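Local coordinates for protein putative TetR family transcriptional regulator (Streptomyces coelicolor A3, PDB 3BQY) that probably binds operator DNA through an N-terminal helix-turn-helix domain and represses transcription, as other dimeric TetR-family regulators do, at residues A[74-79]-A[116-121]; A[83-88]-A[187-192]; A[48-53]-A[95-100]. All coordinates share one frame; numbering follows the deposited sequence.

Contact 1 of 3, residues A[74-79]-A[116-121]; sequences SERTAR and VGVLRE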
loop_
_atom_site.group_PDB
_atom_site.type_symbol
_atom_site.label_atom_id
_atom_site.label_comp_id
_atom_site.label_asym_id
_atom_site.label_seq_id
_atom_site.Cartn_x
_atom_site.Cartn_y
_atom_site.Cartn_z
ATOM N N SER A 74 -22.409 5.923 3.216
ATOM C CA SER A 74 -21.586 4.900 2.551
ATOM C C SER A 74 -21.250 5.342 1.124
ATOM O O SER A 74 -20.108 5.141 0.669
ATOM C CB SER A 74 -22.235 3.498 2.570
ATOM O OG SER A 74 -23.448 3.497 1.851
ATOM N N GLU A 75 -22.217 5.942 0.426
ATOM C CA GLU A 75 -21.958 6.490 -0.909
ATOM C C GLU A 75 -20.962 7.646 -0.853
ATOM O O GLU A 75 -20.056 7.736 -1.678
ATOM C CB GLU A 75 -23.246 6.955 -1.610
ATOM C CG GLU A 75 -23.039 7.254 -3.099
ATOM C CD GLU A 75 -22.309 6.120 -3.812
ATOM O OE1 GLU A 75 -22.773 4.966 -3.691
ATOM O OE2 GLU A 75 -21.242 6.369 -4.434
ATOM N N ARG A 76 -21.092 8.534 0.129
ATOM C CA ARG A 76 -20.137 9.657 0.184
ATOM C C ARG A 76 -18.720 9.176 0.551
ATOM O O ARG A 76 -17.722 9.689 0.043
ATOM C CB ARG A 76 -20.633 10.738 1.158
ATOM C CG ARG A 76 -21.963 11.350 0.657
ATOM C CD ARG A 76 -22.534 12.294 1.713
ATOM N NE ARG A 76 -21.699 13.505 1.831
ATOM C CZ ARG A 76 -21.442 14.161 2.968
ATOM N NH1 ARG A 76 -21.866 13.710 4.143
ATOM N NH2 ARG A 76 -20.710 15.270 2.927
ATOM N N THR A 77 -18.645 8.208 1.449
ATOM C CA THR A 77 -17.368 7.636 1.824
ATOM C C THR A 77 -16.744 6.952 0.590
ATOM O O THR A 77 -15.542 7.110 0.324
ATOM C CB THR A 77 -17.527 6.626 2.962
ATOM O OG1 THR A 77 -18.035 7.300 4.129
ATOM C CG2 THR A 77 -16.145 5.988 3.314
ATOM N N ALA A 78 -17.562 6.206 -0.149
ATOM C CA ALA A 78 -17.086 5.548 -1.376
ATOM C C ALA A 78 -16.575 6.590 -2.389
ATOM O O ALA A 78 -15.566 6.353 -3.040
ATOM C CB ALA A 78 -18.210 4.697 -2.013
ATOM N N ARG A 79 -17.284 7.710 -2.558
ATOM C CA ARG A 79 -16.837 8.738 -3.523
ATOM C C ARG A 79 -15.480 9.318 -3.147
ATOM O O ARG A 79 -14.658 9.577 -4.012
ATOM C CB ARG A 79 -17.861 9.883 -3.675
ATOM C CG ARG A 79 -19.094 9.469 -4.484
ATOM C CD ARG A 79 -19.747 10.678 -5.154
ATOM N NE ARG A 79 -20.124 11.667 -4.145
ATOM C CZ ARG A 79 -21.310 11.731 -3.550
ATOM N NH1 ARG A 79 -22.265 10.863 -3.860
ATOM N NH2 ARG A 79 -21.527 12.665 -2.636
ATOM N N VAL A 116 -13.534 11.387 7.960
ATOM C CA VAL A 116 -13.894 11.166 9.365
ATOM C C VAL A 116 -15.234 11.862 9.700
ATOM O O VAL A 116 -16.086 11.287 10.407
ATOM C CB VAL A 116 -12.750 11.647 10.324
ATOM C CG1 VAL A 116 -13.191 11.541 11.804
ATOM C CG2 VAL A 116 -11.436 10.836 10.085
ATOM N N GLY A 117 -15.414 13.096 9.199
ATOM C CA GLY A 117 -16.656 13.853 9.408
ATOM C C GLY A 117 -17.895 13.161 8.853
ATOM O O GLY A 117 -18.952 13.124 9.478
ATOM N N VAL A 118 -17.775 12.613 7.659
ATOM C CA VAL A 118 -18.914 11.885 7.062
ATOM C C VAL A 118 -19.378 10.766 8.009
ATOM O O VAL A 118 -20.571 10.610 8.264
ATOM C CB VAL A 118 -18.504 11.304 5.683
ATOM C CG1 VAL A 118 -19.515 10.241 5.194
ATOM C CG2 VAL A 118 -18.409 12.465 4.667
ATOM N N LEU A 119 -18.425 9.994 8.521
ATOM C CA LEU A 119 -18.737 8.871 9.436
ATOM C C LEU A 119 -19.261 9.351 10.780
ATOM O O LEU A 119 -20.296 8.847 11.258
ATOM C CB LEU A 119 -17.491 7.972 9.625
ATOM C CG LEU A 119 -17.063 7.382 8.264
ATOM C CD1 LEU A 119 -15.764 6.528 8.460
ATOM C CD2 LEU A 119 -18.177 6.510 7.617
ATOM N N ARG A 120 -18.581 10.312 11.403
ATOM C CA ARG A 120 -19.086 10.820 12.689
ATOM C C ARG A 120 -20.521 11.352 12.563
ATOM O O ARG A 120 -21.375 11.098 13.412
ATOM C CB ARG A 120 -18.151 11.899 13.260
ATOM C CG ARG A 120 -16.766 11.334 13.701
ATOM C CD ARG A 120 -15.879 12.456 14.277
ATOM N NE ARG A 120 -16.189 12.732 15.693
ATOM C CZ ARG A 120 -16.377 13.948 16.222
ATOM N NH1 ARG A 120 -16.296 15.042 15.468
ATOM N NH2 ARG A 120 -16.617 14.070 17.534
ATOM N N GLU A 121 -20.779 12.126 11.502
ATOM C CA GLU A 121 -22.110 12.728 11.294
ATOM C C GLU A 121 -23.178 11.707 10.950
ATOM O O GLU A 121 -24.377 12.006 11.058
ATOM C CB GLU A 121 -22.037 13.810 10.213
ATOM C CG GLU A 121 -21.204 14.992 10.756
ATOM C CD GLU A 121 -20.866 16.044 9.727
ATOM O OE1 GLU A 121 -21.382 15.969 8.591
ATOM O OE2 GLU A 121 -20.055 16.939 10.062
HETATM O O HOH W 1 -20.137 15.697 5.973
#
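The guanidinium of R76 lies with one face against V118: methyl CG2 of V118 sits 3.6 Å above its plane, offset toward the rim, and 3.7 Å from R76 NH1. At the edge, in the plane of the group, lies a water that accepts from R76 NH2 at 3.1 Å and donates to E121 OE1 at 2.9 Å. The water thus bridges R76 and E121, and probably helps to link their opposite charges, whose nearest atoms, R76 NH1 and E121 OE1, stay 5.0 Å apart. The arginine chain bends at chi3 (70°), which turns the flat head across the valine. Its polar rim is satisfied chiefly elsewhere: NE donates to the carbonyl of A65 and NH2 to that of G66. Arginine suits this partly exposed border because one group offers a flat surface to a methyl and N-H bonds to carbonyls and water.

Deeper in, V118 points its other branch at T77, with V118 CG1 3.5 Å from T77 OG1. L119 CD2 lies 3.6 Å from T77 OG1. The hydroxyl of T77, placed beside its own backbone N by chi1 of -63°, bonds to the carbonyl of W73 one turn earlier, and in this way a polar atom is accommodated among aliphatic groups. Short, branched V118 fits between R76 and T77, while the longer L119 comes in from the flank and also packs on A129 and A132.

The axes are 9.7 Å apart and run at 171°. This is antiparallel helix packing within the all-helical C-terminal domain of the TetR fold, joining helix 73-89 to the C-terminal part of helix 106-121.

Contact 2 of 3, residues A[83-88]-A[187-192]; sequences ALRAAL and DFTAHF. With PO4 (phosphate ion), chain C.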
loop_
_atom_site.group_PDB
_atom_site.type_symbol
_atom_site.label_atom_id
_atom_site.label_comp_id
_atom_site.label_asym_id
_atom_site.label_seq_id
_atom_site.Cartn_x
_atom_site.Cartn_y
_atom_site.Cartn_z
ATOM N N ALA A 83 -12.227 8.931 -5.457
ATOM C CA ALA A 83 -11.570 10.143 -5.923
ATOM C C ALA A 83 -10.105 10.106 -5.554
ATOM O O ALA A 83 -9.269 10.544 -6.337
ATOM C CB ALA A 83 -12.225 11.400 -5.325
ATOM N N LEU A 84 -9.776 9.561 -4.382
ATOM C CA LEU A 84 -8.365 9.408 -4.020
ATOM C C LEU A 84 -7.657 8.458 -5.003
ATOM O O LEU A 84 -6.581 8.774 -5.533
ATOM C CB LEU A 84 -8.225 8.901 -2.563
ATOM C CG LEU A 84 -6.760 8.557 -2.144
ATOM C CD1 LEU A 84 -5.818 9.769 -2.259
ATOM C CD2 LEU A 84 -6.686 7.968 -0.713
ATOM N N ARG A 85 -8.245 7.289 -5.240
ATOM C CA ARG A 85 -7.720 6.368 -6.240
ATOM C C ARG A 85 -7.518 7.044 -7.608
ATOM O O ARG A 85 -6.471 6.894 -8.235
ATOM C CB ARG A 85 -8.633 5.145 -6.371
ATOM C CG ARG A 85 -8.175 4.187 -7.440
ATOM C CD ARG A 85 -9.044 2.935 -7.472
ATOM N NE ARG A 85 -8.712 2.074 -8.605
ATOM C CZ ARG A 85 -9.365 2.059 -9.758
ATOM N NH1 ARG A 85 -10.419 2.837 -9.926
ATOM N NH2 ARG A 85 -8.974 1.259 -10.746
ATOM N N ALA A 86 -8.525 7.763 -8.066
ATOM C CA ALA A 86 -8.481 8.399 -9.373
ATOM C C ALA A 86 -7.358 9.440 -9.433
ATOM O O ALA A 86 -6.648 9.524 -10.440
ATOM C CB ALA A 86 -9.845 9.042 -9.693
ATOM N N ALA A 87 -7.184 10.199 -8.348
ATOM C CA ALA A 87 -6.156 11.241 -8.297
ATOM C C ALA A 87 -4.770 10.603 -8.371
ATOM O O ALA A 87 -3.879 11.156 -8.995
ATOM C CB ALA A 87 -6.289 12.074 -7.032
ATOM N N LEU A 88 -4.584 9.430 -7.756
ATOM C CA LEU A 88 -3.279 8.778 -7.814
ATOM C C LEU A 88 -3.040 8.089 -9.154
ATOM O O LEU A 88 -1.902 8.061 -9.634
ATOM C CB LEU A 88 -3.148 7.747 -6.686
ATOM C CG LEU A 88 -3.342 8.326 -5.275
ATOM C CD1 LEU A 88 -3.136 7.187 -4.250
ATOM C CD2 LEU A 88 -2.424 9.545 -5.008
ATOM N N ASP A 187 -9.528 -5.846 -14.826
ATOM C CA ASP A 187 -10.582 -4.997 -14.258
ATOM C C ASP A 187 -10.233 -4.560 -12.853
ATOM O O ASP A 187 -10.847 -4.997 -11.878
ATOM C CB ASP A 187 -11.933 -5.708 -14.241
ATOM C CG ASP A 187 -13.101 -4.725 -14.230
ATOM O OD1 ASP A 187 -12.916 -3.520 -13.815
ATOM O OD2 ASP A 187 -14.201 -5.183 -14.635
ATOM N N PHE A 188 -9.234 -3.700 -12.755
ATOM C CA PHE A 188 -8.812 -3.161 -11.458
ATOM C C PHE A 188 -9.913 -2.377 -10.762
ATOM O O PHE A 188 -10.022 -2.390 -9.528
ATOM C CB PHE A 188 -7.610 -2.262 -11.640
ATOM C CG PHE A 188 -6.385 -2.997 -12.061
ATOM C CD1 PHE A 188 -5.736 -3.839 -11.169
ATOM C CD2 PHE A 188 -5.876 -2.841 -13.349
ATOM C CE1 PHE A 188 -4.582 -4.520 -11.550
ATOM C CE2 PHE A 188 -4.729 -3.516 -13.739
ATOM C CZ PHE A 188 -4.088 -4.362 -12.836
ATOM N N THR A 189 -10.720 -1.683 -11.552
ATOM C CA THR A 189 -11.824 -0.915 -11.002
ATOM C C THR A 189 -12.804 -1.817 -10.249
ATOM O O THR A 189 -13.217 -1.475 -9.137
ATOM C CB THR A 189 -12.539 -0.080 -12.080
ATOM O OG1 THR A 189 -11.601 0.847 -12.631
ATOM C CG2 THR A 189 -13.694 0.740 -11.464
ATOM N N ALA A 190 -13.193 -2.936 -10.866
ATOM C CA ALA A 190 -14.047 -3.938 -10.213
ATOM C C ALA A 190 -13.425 -4.477 -8.916
ATOM O O ALA A 190 -14.129 -4.619 -7.905
ATOM C CB ALA A 190 -14.381 -5.099 -11.182
ATOM N N HIS A 191 -12.117 -4.755 -8.929
ATOM C CA HIS A 191 -11.430 -5.214 -7.709
ATOM C C HIS A 191 -11.515 -4.146 -6.608
ATOM O O HIS A 191 -11.823 -4.451 -5.455
ATOM C CB HIS A 191 -9.967 -5.561 -8.009
ATOM C CG HIS A 191 -9.813 -6.764 -8.878
ATOM N ND1 HIS A 191 -8.610 -7.148 -9.421
ATOM C CD2 HIS A 191 -10.733 -7.636 -9.352
ATOM C CE1 HIS A 191 -8.780 -8.234 -10.149
ATOM N NE2 HIS A 191 -10.063 -8.546 -10.135
ATOM N N PHE A 192 -11.267 -2.898 -6.983
ATOM C CA PHE A 192 -11.323 -1.796 -6.047
ATOM C C PHE A 192 -12.717 -1.653 -5.431
ATOM O O PHE A 192 -12.867 -1.531 -4.211
ATOM C CB PHE A 192 -10.925 -0.483 -6.730
ATOM C CG PHE A 192 -10.992 0.701 -5.805
ATOM C CD1 PHE A 192 -10.102 0.820 -4.734
ATOM C CD2 PHE A 192 -11.964 1.684 -5.990
ATOM C CE1 PHE A 192 -10.168 1.932 -3.858
ATOM C CE2 PHE A 192 -12.037 2.781 -5.128
ATOM C CZ PHE A 192 -11.151 2.913 -4.072
HETATM P P PO4 C . -13.246 -9.415 -11.685
HETATM O O1 PO4 C . -13.835 -8.599 -12.813
HETATM O O2 PO4 C . -12.819 -8.463 -10.587
HETATM O O3 PO4 C . -14.271 -10.374 -11.134
HETATM O O4 PO4 C . -12.062 -10.165 -12.199
HETATM O O HOH W 2 -11.985 3.869 -12.583
#
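R85 reaches from helix 73-89 to the N-terminal end of helix 188-206, and R85 CB already lies 4.1 Å from F192 CZ. The chain then runs extended as far as NE, its CG anti to the backbone N (chi1 177°), and carries CD over the middle of the F192 ring. There R85 CD stands 3.4 Å from the centroid of the F192 ring, a CH-pi contact to which the methylene, probably polarised by the neighbouring guanidinium, is well suited. R85 NE follows, 3.9 Å from F192 CB. The two side chains run past each other in opposite directions, so the guanidinium, turned 19° from the ring plane, lies beyond the ring over F192 CB. At the tip, R85 NH2 donates to T189 OG1 in a long, bent bond (3.3 Å, 144° at the hydrogen), and R85 NH1 donates to a water that also bonds to T189 OG1. The stronger partner of NH2 is E147, whose carboxylate forms a salt bridge and probably balances the charge of this buried arginine.

On another side of the turn, D187 is the N-cap, D187 OD1 accepting from A190 N at 3.0 Å. A phosphate ion, probably from the crystallisation liquor, sits by H191 and R131 of the second subunit. In this TetR C-terminal domain, helix 73-89 and the start of helix 188-206 run roughly antiparallel, their axes 12.4 Å apart; R85 bridges them, and helix 126-151 supplies E147.

Contact 3 of 3, residues A[48-53]-A[95-100]; sequences DLLTAM and ARVFAG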
loop_
_atom_site.group_PDB
_atom_site.type_symbol
_atom_site.label_atom_id
_atom_site.label_comp_id
_atom_site.label_asym_id
_atom_site.label_seq_id
_atom_site.Cartn_x
_atom_site.Cartn_y
_atom_site.Cartn_z
ATOM N N ASP A 48 11.027 17.110 -0.516
ATOM C CA ASP A 48 10.171 18.305 -0.424
ATOM C C ASP A 48 9.407 18.516 -1.732
ATOM O O ASP A 48 8.208 18.811 -1.730
ATOM C CB ASP A 48 10.997 19.555 -0.084
ATOM C CG ASP A 48 11.699 19.439 1.275
ATOM O OD1 ASP A 48 11.044 19.050 2.254
ATOM O OD2 ASP A 48 12.910 19.722 1.367
ATOM N N LEU A 49 10.088 18.342 -2.849
ATOM C CA LEU A 49 9.406 18.341 -4.144
ATOM C C LEU A 49 8.336 17.222 -4.208
ATOM O O LEU A 49 7.193 17.484 -4.589
ATOM C CB LEU A 49 10.416 18.201 -5.295
ATOM C CG LEU A 49 9.810 17.968 -6.688
ATOM C CD1 LEU A 49 9.063 19.232 -7.181
ATOM C CD2 LEU A 49 10.897 17.528 -7.655
ATOM N N LEU A 50 8.704 15.997 -3.854
ATOM C CA LEU A 50 7.746 14.872 -3.860
ATOM C C LEU A 50 6.538 15.138 -2.982
ATOM O O LEU A 50 5.395 14.845 -3.377
ATOM C CB LEU A 50 8.425 13.555 -3.457
ATOM C CG LEU A 50 9.444 13.045 -4.504
ATOM C CD1 LEU A 50 10.299 11.955 -3.873
ATOM C CD2 LEU A 50 8.780 12.560 -5.762
ATOM N N THR A 51 6.780 15.721 -1.812
ATOM C CA THR A 51 5.710 16.068 -0.882
ATOM C C THR A 51 4.751 17.083 -1.545
ATOM O O THR A 51 3.527 16.927 -1.487
ATOM C CB THR A 51 6.318 16.564 0.447
ATOM O OG1 THR A 51 6.973 15.454 1.089
ATOM C CG2 THR A 51 5.260 17.158 1.375
ATOM N N ALA A 52 5.314 18.094 -2.207
ATOM C CA ALA A 52 4.514 19.102 -2.912
ATOM C C ALA A 52 3.710 18.505 -4.086
ATOM O O ALA A 52 2.544 18.874 -4.301
ATOM C CB ALA A 52 5.408 20.290 -3.377
HETATM N N MSE A 53 4.321 17.561 -4.799
HETATM C CA MSE A 53 3.657 16.815 -5.858
HETATM C C MSE A 53 2.456 16.028 -5.334
HETATM O O MSE A 53 1.359 16.113 -5.904
HETATM C CB MSE A 53 4.652 15.889 -6.558
HETATM C CG MSE A 53 5.671 16.660 -7.444
HETATM SE SE MSE A 53 7.215 15.530 -7.866
HETATM C CE MSE A 53 6.307 14.394 -9.150
ATOM N N ALA A 95 0.682 6.648 -6.783
ATOM C CA ALA A 95 0.511 6.061 -5.434
ATOM C C ALA A 95 1.841 5.986 -4.656
ATOM O O ALA A 95 1.871 6.199 -3.449
ATOM C CB ALA A 95 -0.170 4.671 -5.527
ATOM N N ARG A 96 2.933 5.671 -5.347
ATOM C CA ARG A 96 4.274 5.646 -4.733
ATOM C C ARG A 96 4.648 7.018 -4.218
ATOM O O ARG A 96 5.202 7.154 -3.121
ATOM C CB ARG A 96 5.337 5.174 -5.739
ATOM C CG ARG A 96 5.253 3.676 -6.028
ATOM C CD ARG A 96 6.277 3.204 -7.080
ATOM N NE ARG A 96 7.651 3.536 -6.715
ATOM C CZ ARG A 96 8.657 3.572 -7.590
ATOM N NH1 ARG A 96 8.443 3.298 -8.870
ATOM N NH2 ARG A 96 9.872 3.901 -7.187
ATOM N N VAL A 97 4.353 8.057 -5.010
ATOM C CA VAL A 97 4.657 9.415 -4.581
ATOM C C VAL A 97 3.826 9.779 -3.338
ATOM O O VAL A 97 4.353 10.327 -2.368
ATOM C CB VAL A 97 4.430 10.447 -5.719
ATOM C CG1 VAL A 97 4.672 11.885 -5.229
ATOM C CG2 VAL A 97 5.341 10.131 -6.960
ATOM N N PHE A 98 2.527 9.512 -3.389
ATOM C CA PHE A 98 1.639 9.814 -2.257
ATOM C C PHE A 98 2.016 9.011 -0.999
ATOM O O PHE A 98 2.143 9.590 0.086
ATOM C CB PHE A 98 0.189 9.527 -2.658
ATOM C CG PHE A 98 -0.822 9.915 -1.615
ATOM C CD1 PHE A 98 -1.136 11.250 -1.402
ATOM C CD2 PHE A 98 -1.440 8.924 -0.819
ATOM C CE1 PHE A 98 -2.073 11.631 -0.421
ATOM C CE2 PHE A 98 -2.382 9.289 0.147
ATOM C CZ PHE A 98 -2.686 10.642 0.354
ATOM N N ALA A 99 2.220 7.705 -1.168
ATOM C CA ALA A 99 2.541 6.797 -0.057
ATOM C C ALA A 99 3.834 7.203 0.658
ATOM O O ALA A 99 3.913 7.135 1.897
ATOM C CB ALA A 99 2.623 5.344 -0.535
ATOM N N GLY A 100 4.820 7.664 -0.108
ATOM C CA GLY A 100 6.103 8.075 0.466
ATOM C C GLY A 100 6.248 9.515 0.955
ATOM O O GLY A 100 7.376 9.941 1.227
#
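Apolar packing comes first: V97 points its CG1 methyl from helix 95-99 against helix 48-53, where L50 and M53 receive it. V97 CG1 lies 4.2 Å from L50 CD2, the two side chains meeting at about a right angle, and 4.2 Å from M53 CB. With chi1 at 177° this methyl stands opposite the backbone N and leads the valine toward its partners. M53, a selenomethionine here, fills the hydrophobic interior of the N-terminal domain against A11, L12 and L15 of helix 4-18, and L50 touches L20.

A second kind of contact is methyl against backbone. V97 CG1 rests 3.6 Å from L50 O, closer than it comes to either side chain. The backbones come close, V97 CA 6.3 Å from L50 CA, and a short side chain such as valine fits that spacing.

Polar interactions border the patch. T51 OG1 receives a bond from the backbone N of H102 and is also bonded to the carbonyl of Q47, while R96 forms a salt bridge with D21.

This is the interdomain junction of the TetR fold: helix 46-57, which follows the predicted helix-turn-helix motif, meets the short helix 94-99 of the C-terminal domain.

Helix 73-89 carries one side of both contact 1 and contact 2, whose centres lie about 17 Å apart; along it the partner changes from helix 106-121 to helix 188-206. Contact 2 passes directly into contact 3, about 18 Å away between centres, through L88 CD2 packed 3.5 Å from F98 CB. Contacts 1 and 3 do not touch, their nearest atoms being about 13 Å apart. A continuous path of packing therefore leads from contact 2 to the interdomain junction, consistent with the way TetR-family regulators generally couple the ligand-binding domain to the DNA-binding one. The phosphate beside contact 2 is no evidence of an effector; it lies toward the second subunit.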